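PDB 4LUI: orotidine 5'-phosphate decarboxylase from Methanocaldococcus jannaschii, which probably catalyses the decarboxylation of orotidine 5'-monophosphate to UMP, the last step of de novo UMP synthesis. Local coordinates for residues P165-K173 and I195-D203; K155-S166 and I175-P186. One frame throughout, in Å; residues are numbered along the deposited sequence.

Interaction 1 of 2, residues P165-K173 and I195-D203; sequences PSTRPERLK and IEDILNILD
The ring of Pro169 meets the backbone of the loop with its CB and CG carbons: CB lies 3.5 Å from Asp197 O, and CG is 3.8 Å from Glu196 O. In that loop the Glu196 carboxylate is held by its own neighbour, Asp197 N reaching OE1 at 3.0 Å from the anti side and 29° out of plane. Arg168, at the N-cap position, starts its side chain away from the loop, and CB of Arg171 lies over the centre of one face of its guanidinium.

Ile201 pushes CD1 against the first helical turn, 3.4 Å from Pro169 O and 4.1 Å from Lys173 CB. Ile198 works in two directions. Its CG1 stands between the backbone N and carbonyl carbon (chi1 67°), which sends CD1 to Ser166 CB while CG2 lies 4.1 Å from Leu172 CD2. Ile195 CD1 rests 3.2 Å from Ser166 OG, a hydroxyl hydrogen-bonded to the carbonyl O of Pro186.

Ile195 and Glu196 belong to the predicted substrate-binding loop. The contact thus packs the start of helix 169-179 against the loop between barrel strands 183-186 and 207-210, with Leu172 reaching Val183 and Leu202 reaching Thr185 on strand 183-186.

Interaction 2 of 2, residues K155-S166 and I175-P186; sequences KKLKVDAIVAPS and IKEIAELPVITP
Ile162 fills the apolar centre, its CD1 lodged against helix 169-179 at 3.5 Å from Ile175 CG2 and 3.6 Å from Ala179 CB. With chi1 at 58°, CG1 is tucked over its own backbone; from there CD1 reaches the helix and CG1 lies against Val183 CG2. Two residues on, the methyl of Ala164 also packs on Ile175, and Leu181 crosses Val159 at about a right angle. The other face of the sheet carries Val163 and Ile184, and Ile184 CD1 extends back to Ala161 CB.

Strand 161-163, helix 169-179 and strand 183-186 form one beta-alpha-beta crossover of the TIM barrel, right-handed as in this fold; the helix covers the outer, Ile162 face, while Val163 and Ile184 face the barrel interior. The strand axes diverge by 26°. Three backbone bonds stitch them in parallel register: Ile162 N to Pro182 O at 2.8 Å, Ile184 N to Ile162 O at 2.7 Å, and a longer one from Ala164 N to Ile184 O at 3.2 Å.

Beyond the last rung, side chains take over. Thr185 turns OG1 anti to its own backbone nitrogen (chi1 -166°), and the hydroxyl donates to Ala164 O at 2.8 Å, tilted from the carbonyl plane. Ser166 OG reaches back to Pro186 O at 2.7 Å, again from a tilted direction, tying the loop after one strand to the end of the next, where Pro186 is a predicted substrate-binding residue. At the opposite end of the contact from Ser166, Lys155 of helix 147-157 lays its chain along the last turn of helix 169-179, and NZ donates in the carbonyl plane to Ile178 O at 2.7 Å; its charge probably suits the carbonyl end of that helix.

How the interactions relate
Along the chain the segments alternate: 155-166, then 165-173, 175-186 and 195-203, so interactions 1 and 2 interlock, with centres 12 Å apart. Both use helix 169-179, interaction 1 at its start and interaction 2 at its end, and they share Pro165 and Ser166 in the loop leading into it. They also touch directly: Ile201 O packs against Lys176 CE, and Ile195 and Ile198 approach the carbonyl O of Pro186. Interaction 2 pairs the sixth and seventh barrel strands and packs the end of their connecting helix on them; interaction 1 leans the loop after the seventh strand, which opens with predicted substrate-binding residues, on that same helix.

Interaction 1 of 2, residues P165-K173 and I195-D203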
loop_
_atom_site.group_PDB
_atom_site.type_symbol
_atom_site.label_atom_id
_atom_site.label_comp_id
_atom_site.label_asym_id
_atom_site.label_seq_id
_atom_site.Cartn_x
_atom_site.Cartn_y
_atom_site.Cartn_z
ATOM N N PRO B 165 2.047 -13.809 -10.946
ATOM C CA PRO B 165 2.100 -13.563 -12.390
ATOM C C PRO B 165 1.902 -14.803 -13.255
ATOM O O PRO B 165 2.084 -15.933 -12.794
ATOM C CB PRO B 165 3.529 -13.034 -12.601
ATOM C CG PRO B 165 3.995 -12.613 -11.255
ATOM C CD PRO B 165 3.358 -13.580 -10.315
ATOM N N SER B 166 1.565 -14.559 -14.523
ATOM C CA SER B 166 1.377 -15.605 -15.521
ATOM C C SER B 166 2.398 -15.487 -16.665
ATOM O O SER B 166 2.209 -16.056 -17.745
ATOM C CB SER B 166 -0.042 -15.517 -16.089
ATOM O OG SER B 166 -0.296 -14.202 -16.580
ATOM N N THR B 167 3.482 -14.759 -16.422
ATOM C CA THR B 167 4.530 -14.588 -17.434
ATOM C C THR B 167 5.223 -15.891 -17.827
ATOM O O THR B 167 5.780 -15.999 -18.923
ATOM C CB THR B 167 5.587 -13.568 -16.983
ATOM O OG1 THR B 167 6.146 -13.979 -15.732
ATOM C CG2 THR B 167 4.965 -12.195 -16.830
ATOM N N ARG B 168 5.201 -16.871 -16.925
ATOM C CA ARG B 168 5.693 -18.217 -17.224
ATOM C C ARG B 168 4.684 -19.265 -16.748
ATOM O O ARG B 168 4.529 -19.462 -15.542
ATOM C CB ARG B 168 7.053 -18.474 -16.550
ATOM C CG ARG B 168 8.145 -17.478 -16.938
ATOM C CD ARG B 168 9.513 -17.892 -16.378
ATOM N NE ARG B 168 9.690 -17.531 -14.973
ATOM C CZ ARG B 168 10.316 -18.292 -14.076
ATOM N NH1 ARG B 168 10.811 -19.475 -14.425
ATOM N NH2 ARG B 168 10.445 -17.871 -12.824
ATOM N N PRO B 169 4.009 -19.949 -17.694
ATOM C CA PRO B 169 3.009 -20.966 -17.333
ATOM C C PRO B 169 3.590 -22.030 -16.416
ATOM O O PRO B 169 2.938 -22.459 -15.461
ATOM C CB PRO B 169 2.647 -21.591 -18.678
ATOM C CG PRO B 169 2.881 -20.467 -19.675
ATOM C CD PRO B 169 4.112 -19.767 -19.151
ATOM N N GLU B 170 4.815 -22.450 -16.710
ATOM C CA GLU B 170 5.457 -23.477 -15.899
ATOM C C GLU B 170 5.625 -22.992 -14.462
ATOM O O GLU B 170 5.510 -23.769 -13.518
ATOM C CB GLU B 170 6.805 -23.875 -16.499
ATOM C CG GLU B 170 6.720 -24.469 -17.912
ATOM C CD GLU B 170 6.763 -23.423 -19.026
ATOM O OE1 GLU B 170 6.664 -22.213 -18.736
ATOM O OE2 GLU B 170 6.907 -23.826 -20.202
ATOM N N ARG B 171 5.901 -21.702 -14.300
ATOM C CA ARG B 171 6.056 -21.115 -12.972
ATOM C C ARG B 171 4.712 -20.988 -12.259
ATOM O O ARG B 171 4.614 -21.212 -11.049
ATOM C CB ARG B 171 6.751 -19.755 -13.072
ATOM C CG ARG B 171 6.858 -18.997 -11.762
ATOM C CD ARG B 171 7.731 -19.732 -10.739
ATOM N NE ARG B 171 7.621 -19.082 -9.434
ATOM C CZ ARG B 171 7.970 -19.635 -8.278
ATOM N NH1 ARG B 171 8.477 -20.864 -8.238
ATOM N NH2 ARG B 171 7.803 -18.952 -7.155
ATOM N N LEU B 172 3.674 -20.624 -13.011
ATOM C CA LEU B 172 2.324 -20.546 -12.452
ATOM C C LEU B 172 1.888 -21.909 -11.903
ATOM O O LEU B 172 1.323 -22.007 -10.809
ATOM C CB LEU B 172 1.342 -20.043 -13.520
ATOM C CG LEU B 172 -0.105 -19.797 -13.079
ATOM C CD1 LEU B 172 -0.164 -18.802 -11.932
ATOM C CD2 LEU B 172 -0.926 -19.282 -14.258
ATOM N N LYS B 173 2.181 -22.966 -12.648
ATOM C CA LYS B 173 1.873 -24.317 -12.190
ATOM C C LYS B 173 2.584 -24.632 -10.870
ATOM O O LYS B 173 1.999 -25.222 -9.964
ATOM C CB LYS B 173 2.235 -25.340 -13.266
ATOM C CG LYS B 173 1.867 -26.768 -12.912
ATOM C CD LYS B 173 2.099 -27.697 -14.089
ATOM C CE LYS B 173 1.658 -29.125 -13.778
ATOM N NZ LYS B 173 2.569 -29.799 -12.808
ATOM N N ILE B 195 -3.149 -15.149 -23.121
ATOM C CA ILE B 195 -1.945 -15.831 -22.661
ATOM C C ILE B 195 -2.120 -17.319 -22.870
ATOM O O ILE B 195 -3.092 -17.924 -22.399
ATOM C CB ILE B 195 -1.637 -15.517 -21.200
ATOM C CG1 ILE B 195 -1.282 -14.036 -21.065
ATOM C CG2 ILE B 195 -0.480 -16.375 -20.707
ATOM C CD1 ILE B 195 -0.979 -13.614 -19.665
ATOM N N GLU B 196 -1.186 -17.906 -23.601
ATOM C CA GLU B 196 -1.301 -19.314 -23.946
ATOM C C GLU B 196 -0.903 -20.226 -22.784
ATOM O O GLU B 196 -0.094 -19.849 -21.931
ATOM C CB GLU B 196 -0.492 -19.632 -25.201
ATOM C CG GLU B 196 -0.994 -20.854 -25.940
ATOM C CD GLU B 196 -2.516 -20.876 -26.100
ATOM O OE1 GLU B 196 -3.202 -21.544 -25.282
ATOM O OE2 GLU B 196 -3.024 -20.228 -27.045
ATOM N N ASP B 197 -1.524 -21.403 -22.744
ATOM C CA ASP B 197 -1.142 -22.481 -21.837
ATOM C C ASP B 197 -1.296 -22.164 -20.349
ATOM O O ASP B 197 -0.577 -22.727 -19.513
ATOM C CB ASP B 197 0.283 -22.953 -22.148
ATOM C CG ASP B 197 0.432 -23.440 -23.581
ATOM O OD1 ASP B 197 -0.444 -24.203 -24.051
ATOM O OD2 ASP B 197 1.415 -23.049 -24.246
ATOM N N ILE B 198 -2.229 -21.278 -20.007
ATOM C CA ILE B 198 -2.561 -21.080 -18.596
ATOM C C ILE B 198 -3.980 -21.508 -18.235
ATOM O O ILE B 198 -4.236 -21.884 -17.100
ATOM C CB ILE B 198 -2.317 -19.642 -18.101
ATOM C CG1 ILE B 198 -3.278 -18.646 -18.760
ATOM C CG2 ILE B 198 -0.858 -19.247 -18.325
ATOM C CD1 ILE B 198 -3.277 -17.301 -18.075
ATOM N N LEU B 199 -4.898 -21.466 -19.194
ATOM C CA LEU B 199 -6.285 -21.822 -18.904
ATOM C C LEU B 199 -6.451 -23.285 -18.501
ATOM O O LEU B 199 -7.382 -23.629 -17.781
ATOM C CB LEU B 199 -7.200 -21.480 -20.084
ATOM C CG LEU B 199 -7.306 -19.991 -20.422
ATOM C CD1 LEU B 199 -8.383 -19.748 -21.477
ATOM C CD2 LEU B 199 -7.579 -19.167 -19.176
ATOM N N ASN B 200 -5.548 -24.144 -18.958
ATOM C CA ASN B 200 -5.590 -25.554 -18.569
ATOM C C ASN B 200 -5.009 -25.796 -17.177
ATOM O O ASN B 200 -5.163 -26.878 -16.607
ATOM C CB ASN B 200 -4.884 -26.423 -19.611
ATOM C CG ASN B 200 -3.555 -25.844 -20.048
ATOM O OD1 ASN B 200 -2.785 -25.348 -19.230
ATOM N ND2 ASN B 200 -3.285 -25.892 -21.349
ATOM N N ILE B 201 -4.342 -24.773 -16.646
ATOM C CA ILE B 201 -3.756 -24.798 -15.311
ATOM C C ILE B 201 -4.770 -24.293 -14.295
ATOM O O ILE B 201 -4.789 -24.729 -13.151
ATOM C CB ILE B 201 -2.507 -23.884 -15.249
ATOM C CG1 ILE B 201 -1.441 -24.371 -16.232
ATOM C CG2 ILE B 201 -1.932 -23.814 -13.834
ATOM C CD1 ILE B 201 -0.141 -23.597 -16.159
ATOM N N LEU B 202 -5.630 -23.381 -14.735
ATOM C CA LEU B 202 -6.576 -22.717 -13.848
ATOM C C LEU B 202 -7.919 -23.440 -13.787
ATOM O O LEU B 202 -8.242 -24.240 -14.667
ATOM C CB LEU B 202 -6.771 -21.267 -14.302
ATOM C CG LEU B 202 -5.482 -20.445 -14.392
ATOM C CD1 LEU B 202 -5.748 -19.104 -15.068
ATOM C CD2 LEU B 202 -4.853 -20.230 -13.019
ATOM N N ASP B 203 -8.689 -23.184 -12.732
ATOM C CA ASP B 203 -10.051 -23.713 -12.646
ATOM C C ASP B 203 -11.054 -22.638 -12.239
ATOM O O ASP B 203 -10.716 -21.437 -12.209
ATOM C CB ASP B 203 -10.145 -24.970 -11.751
ATOM C CG ASP B 203 -9.837 -24.699 -10.283
ATOM O OD1 ASP B 203 -9.878 -23.540 -9.839
ATOM O OD2 ASP B 203 -9.569 -25.680 -9.550
#

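Interaction 2 of 2, residues K155-S166 and I175-P186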
loop_
_atom_site.group_PDB
_atom_site.type_symbol
_atom_site.label_atom_id
_atom_site.label_comp_id
_atom_site.label_asym_id
_atom_site.label_seq_id
_atom_site.Cartn_x
_atom_site.Cartn_y
_atom_site.Cartn_z
ATOM N N LYS B 155 -0.429 -20.633 2.268
ATOM C CA LYS B 155 -1.044 -21.922 2.586
ATOM C C LYS B 155 -1.200 -22.122 4.096
ATOM O O LYS B 155 -2.254 -22.562 4.565
ATOM C CB LYS B 155 -0.237 -23.072 1.979
ATOM C CG LYS B 155 -0.746 -24.459 2.370
ATOM C CD LYS B 155 -0.120 -25.554 1.513
ATOM C CE LYS B 155 1.386 -25.587 1.651
ATOM N NZ LYS B 155 2.037 -26.498 0.653
ATOM N N LYS B 156 -0.148 -21.795 4.847
ATOM C CA LYS B 156 -0.154 -21.946 6.305
ATOM C C LYS B 156 -1.255 -21.111 6.954
ATOM O O LYS B 156 -2.004 -21.605 7.810
ATOM C CB LYS B 156 1.205 -21.539 6.882
ATOM C CG LYS B 156 1.270 -21.571 8.398
ATOM C CD LYS B 156 2.586 -21.000 8.904
ATOM C CE LYS B 156 2.617 -20.989 10.429
ATOM N NZ LYS B 156 3.880 -20.418 10.975
ATOM N N LEU B 157 -1.358 -19.852 6.536
ATOM C CA LEU B 157 -2.336 -18.930 7.110
ATOM C C LEU B 157 -3.751 -19.120 6.564
ATOM O O LEU B 157 -4.699 -18.542 7.090
ATOM C CB LEU B 157 -1.900 -17.480 6.880
ATOM C CG LEU B 157 -0.569 -17.074 7.517
ATOM C CD1 LEU B 157 -0.235 -15.620 7.170
ATOM C CD2 LEU B 157 -0.603 -17.282 9.029
ATOM N N LYS B 158 -3.891 -19.937 5.524
ATOM C CA LYS B 158 -5.195 -20.199 4.926
ATOM C C LYS B 158 -5.857 -18.912 4.435
ATOM O O LYS B 158 -7.031 -18.656 4.717
ATOM C CB LYS B 158 -6.133 -20.919 5.908
ATOM C CG LYS B 158 -5.666 -22.281 6.402
ATOM C CD LYS B 158 -6.684 -22.838 7.396
ATOM C CE LYS B 158 -6.152 -24.038 8.172
ATOM N NZ LYS B 158 -5.917 -25.203 7.292
ATOM N N VAL B 159 -5.111 -18.087 3.711
ATOM C CA VAL B 159 -5.729 -16.936 3.074
ATOM C C VAL B 159 -6.675 -17.439 1.978
ATOM O O VAL B 159 -6.653 -18.619 1.608
ATOM C CB VAL B 159 -4.681 -15.956 2.505
ATOM C CG1 VAL B 159 -3.833 -15.363 3.631
ATOM C CG2 VAL B 159 -3.792 -16.652 1.498
ATOM N N ASP B 160 -7.521 -16.555 1.471
ATOM C CA ASP B 160 -8.547 -16.956 0.516
ATOM C C ASP B 160 -8.019 -17.180 -0.894
ATOM O O ASP B 160 -8.581 -17.984 -1.647
ATOM C CB ASP B 160 -9.678 -15.929 0.497
ATOM C CG ASP B 160 -10.369 -15.820 1.827
ATOM O OD1 ASP B 160 -11.354 -16.556 2.046
ATOM O OD2 ASP B 160 -9.908 -15.026 2.667
ATOM N N ALA B 161 -6.962 -16.450 -1.256
ATOM C CA ALA B 161 -6.386 -16.542 -2.594
ATOM C C ALA B 161 -5.018 -15.889 -2.610
ATOM O O ALA B 161 -4.653 -15.176 -1.674
ATOM C CB ALA B 161 -7.292 -15.856 -3.627
ATOM N N ILE B 162 -4.267 -16.119 -3.681
ATOM C CA ILE B 162 -3.002 -15.414 -3.866
ATOM C C ILE B 162 -2.983 -14.698 -5.209
ATOM O O ILE B 162 -3.716 -15.061 -6.149
ATOM C CB ILE B 162 -1.798 -16.372 -3.779
ATOM C CG1 ILE B 162 -1.909 -17.479 -4.823
ATOM C CG2 ILE B 162 -1.710 -16.990 -2.391
ATOM C CD1 ILE B 162 -0.674 -18.360 -4.881
ATOM N N VAL B 163 -2.126 -13.683 -5.290
ATOM C CA VAL B 163 -1.893 -12.936 -6.521
ATOM C C VAL B 163 -0.486 -13.288 -6.982
ATOM O O VAL B 163 0.458 -13.200 -6.207
ATOM C CB VAL B 163 -1.967 -11.425 -6.265
ATOM C CG1 VAL B 163 -1.466 -10.654 -7.476
ATOM C CG2 VAL B 163 -3.378 -11.021 -5.932
ATOM N N ALA B 164 -0.361 -13.714 -8.233
ATOM C CA ALA B 164 0.929 -14.107 -8.788
ATOM C C ALA B 164 0.879 -13.955 -10.308
ATOM O O ALA B 164 -0.205 -13.929 -10.898
ATOM C CB ALA B 164 1.271 -15.546 -8.389
ATOM N N PRO B 165 2.047 -13.809 -10.946
ATOM C CA PRO B 165 2.100 -13.563 -12.390
ATOM C C PRO B 165 1.902 -14.803 -13.255
ATOM O O PRO B 165 2.084 -15.933 -12.794
ATOM C CB PRO B 165 3.529 -13.034 -12.601
ATOM C CG PRO B 165 3.995 -12.613 -11.255
ATOM C CD PRO B 165 3.358 -13.580 -10.315
ATOM N N SER B 166 1.565 -14.559 -14.523
ATOM C CA SER B 166 1.377 -15.605 -15.521
ATOM C C SER B 166 2.398 -15.487 -16.665
ATOM O O SER B 166 2.209 -16.056 -17.745
ATOM C CB SER B 166 -0.042 -15.517 -16.089
ATOM O OG SER B 166 -0.296 -14.202 -16.580
ATOM N N ILE B 175 3.566 -22.475 -8.584
ATOM C CA ILE B 175 2.929 -21.663 -7.557
ATOM C C ILE B 175 1.626 -22.304 -7.046
ATOM O O ILE B 175 1.425 -22.426 -5.842
ATOM C CB ILE B 175 2.681 -20.227 -8.070
ATOM C CG1 ILE B 175 4.019 -19.539 -8.363
ATOM C CG2 ILE B 175 1.914 -19.419 -7.057
ATOM C CD1 ILE B 175 3.877 -18.304 -9.237
ATOM N N LYS B 176 0.754 -22.721 -7.962
ATOM C CA LYS B 176 -0.496 -23.369 -7.576
ATOM C C LYS B 176 -0.237 -24.624 -6.766
ATOM O O LYS B 176 -0.979 -24.935 -5.830
ATOM C CB LYS B 176 -1.341 -23.724 -8.805
ATOM C CG LYS B 176 -2.201 -22.589 -9.316
ATOM C CD LYS B 176 -3.034 -23.006 -10.522
ATOM C CE LYS B 176 -3.990 -24.143 -10.194
ATOM N NZ LYS B 176 -5.213 -23.683 -9.486
ATOM N N GLU B 177 0.816 -25.355 -7.123
ATOM C CA GLU B 177 1.077 -26.636 -6.484
ATOM C C GLU B 177 1.619 -26.485 -5.066
ATOM O O GLU B 177 1.381 -27.334 -4.220
ATOM C CB GLU B 177 1.974 -27.512 -7.361
ATOM C CG GLU B 177 1.264 -27.943 -8.653
ATOM C CD GLU B 177 2.052 -28.942 -9.478
ATOM O OE1 GLU B 177 3.215 -29.229 -9.125
ATOM O OE2 GLU B 177 1.501 -29.445 -10.481
ATOM N N ILE B 178 2.313 -25.380 -4.803
ATOM C CA ILE B 178 2.779 -25.087 -3.451
ATOM C C ILE B 178 1.657 -24.491 -2.590
ATOM O O ILE B 178 1.401 -24.972 -1.491
ATOM C CB ILE B 178 3.959 -24.098 -3.471
ATOM C CG1 ILE B 178 5.190 -24.728 -4.117
ATOM C CG2 ILE B 178 4.279 -23.621 -2.071
ATOM C CD1 ILE B 178 6.240 -23.690 -4.532
ATOM N N ALA B 179 0.997 -23.450 -3.089
ATOM C CA ALA B 179 -0.040 -22.769 -2.312
ATOM C C ALA B 179 -1.310 -23.612 -2.131
ATOM O O ALA B 179 -1.903 -23.615 -1.052
ATOM C CB ALA B 179 -0.377 -21.418 -2.930
ATOM N N GLU B 180 -1.717 -24.324 -3.183
ATOM C CA GLU B 180 -2.982 -25.074 -3.191
ATOM C C GLU B 180 -4.169 -24.166 -2.843
ATOM O O GLU B 180 -5.121 -24.580 -2.188
ATOM C CB GLU B 180 -2.918 -26.299 -2.260
ATOM C CG GLU B 180 -1.789 -27.258 -2.607
ATOM C CD GLU B 180 -1.818 -28.536 -1.783
ATOM O OE1 GLU B 180 -2.569 -28.591 -0.789
ATOM O OE2 GLU B 180 -1.087 -29.487 -2.132
ATOM N N LEU B 181 -4.095 -22.923 -3.298
ATOM C CA LEU B 181 -5.126 -21.926 -3.077
ATOM C C LEU B 181 -5.522 -21.338 -4.421
ATOM O O LEU B 181 -4.751 -21.420 -5.385
ATOM C CB LEU B 181 -4.572 -20.792 -2.204
ATOM C CG LEU B 181 -4.318 -21.173 -0.748
ATOM C CD1 LEU B 181 -3.502 -20.105 -0.062
ATOM C CD2 LEU B 181 -5.644 -21.392 -0.031
ATOM N N PRO B 182 -6.713 -20.723 -4.492
ATOM C CA PRO B 182 -7.057 -19.946 -5.688
ATOM C C PRO B 182 -5.995 -18.899 -6.027
ATOM O O PRO B 182 -5.407 -18.283 -5.129
ATOM C CB PRO B 182 -8.360 -19.255 -5.285
ATOM C CG PRO B 182 -8.987 -20.223 -4.325
ATOM C CD PRO B 182 -7.823 -20.750 -3.524
ATOM N N VAL B 183 -5.758 -18.713 -7.322
ATOM C CA VAL B 183 -4.789 -17.747 -7.802
ATOM C C VAL B 183 -5.519 -16.715 -8.637
ATOM O O VAL B 183 -6.461 -17.050 -9.378
ATOM C CB VAL B 183 -3.720 -18.428 -8.675
ATOM C CG1 VAL B 183 -2.671 -17.419 -9.112
ATOM C CG2 VAL B 183 -3.059 -19.544 -7.902
ATOM N N ILE B 184 -5.088 -15.468 -8.484
ATOM C CA ILE B 184 -5.546 -14.332 -9.274
ATOM C C ILE B 184 -4.340 -13.890 -10.112
ATOM O O ILE B 184 -3.296 -13.527 -9.563
ATOM C CB ILE B 184 -5.985 -13.201 -8.345
ATOM C CG1 ILE B 184 -7.175 -13.668 -7.493
ATOM C CG2 ILE B 184 -6.343 -11.961 -9.134
ATOM C CD1 ILE B 184 -7.381 -12.839 -6.220
ATOM N N THR B 185 -4.471 -13.958 -11.432
ATOM C CA THR B 185 -3.320 -13.789 -12.318
ATOM C C THR B 185 -3.743 -13.121 -13.634
ATOM O O THR B 185 -4.895 -13.232 -14.045
ATOM C CB THR B 185 -2.658 -15.163 -12.587
ATOM O OG1 THR B 185 -1.360 -14.978 -13.164
ATOM C CG2 THR B 185 -3.500 -16.022 -13.521
ATOM N N PRO B 186 -2.825 -12.408 -14.303
ATOM C CA PRO B 186 -3.275 -11.795 -15.562
ATOM C C PRO B 186 -3.653 -12.824 -16.614
ATOM O O PRO B 186 -2.961 -13.827 -16.775
ATOM C CB PRO B 186 -2.042 -11.014 -16.027
ATOM C CG PRO B 186 -1.314 -10.709 -14.770
ATOM C CD PRO B 186 -1.486 -11.938 -13.913
#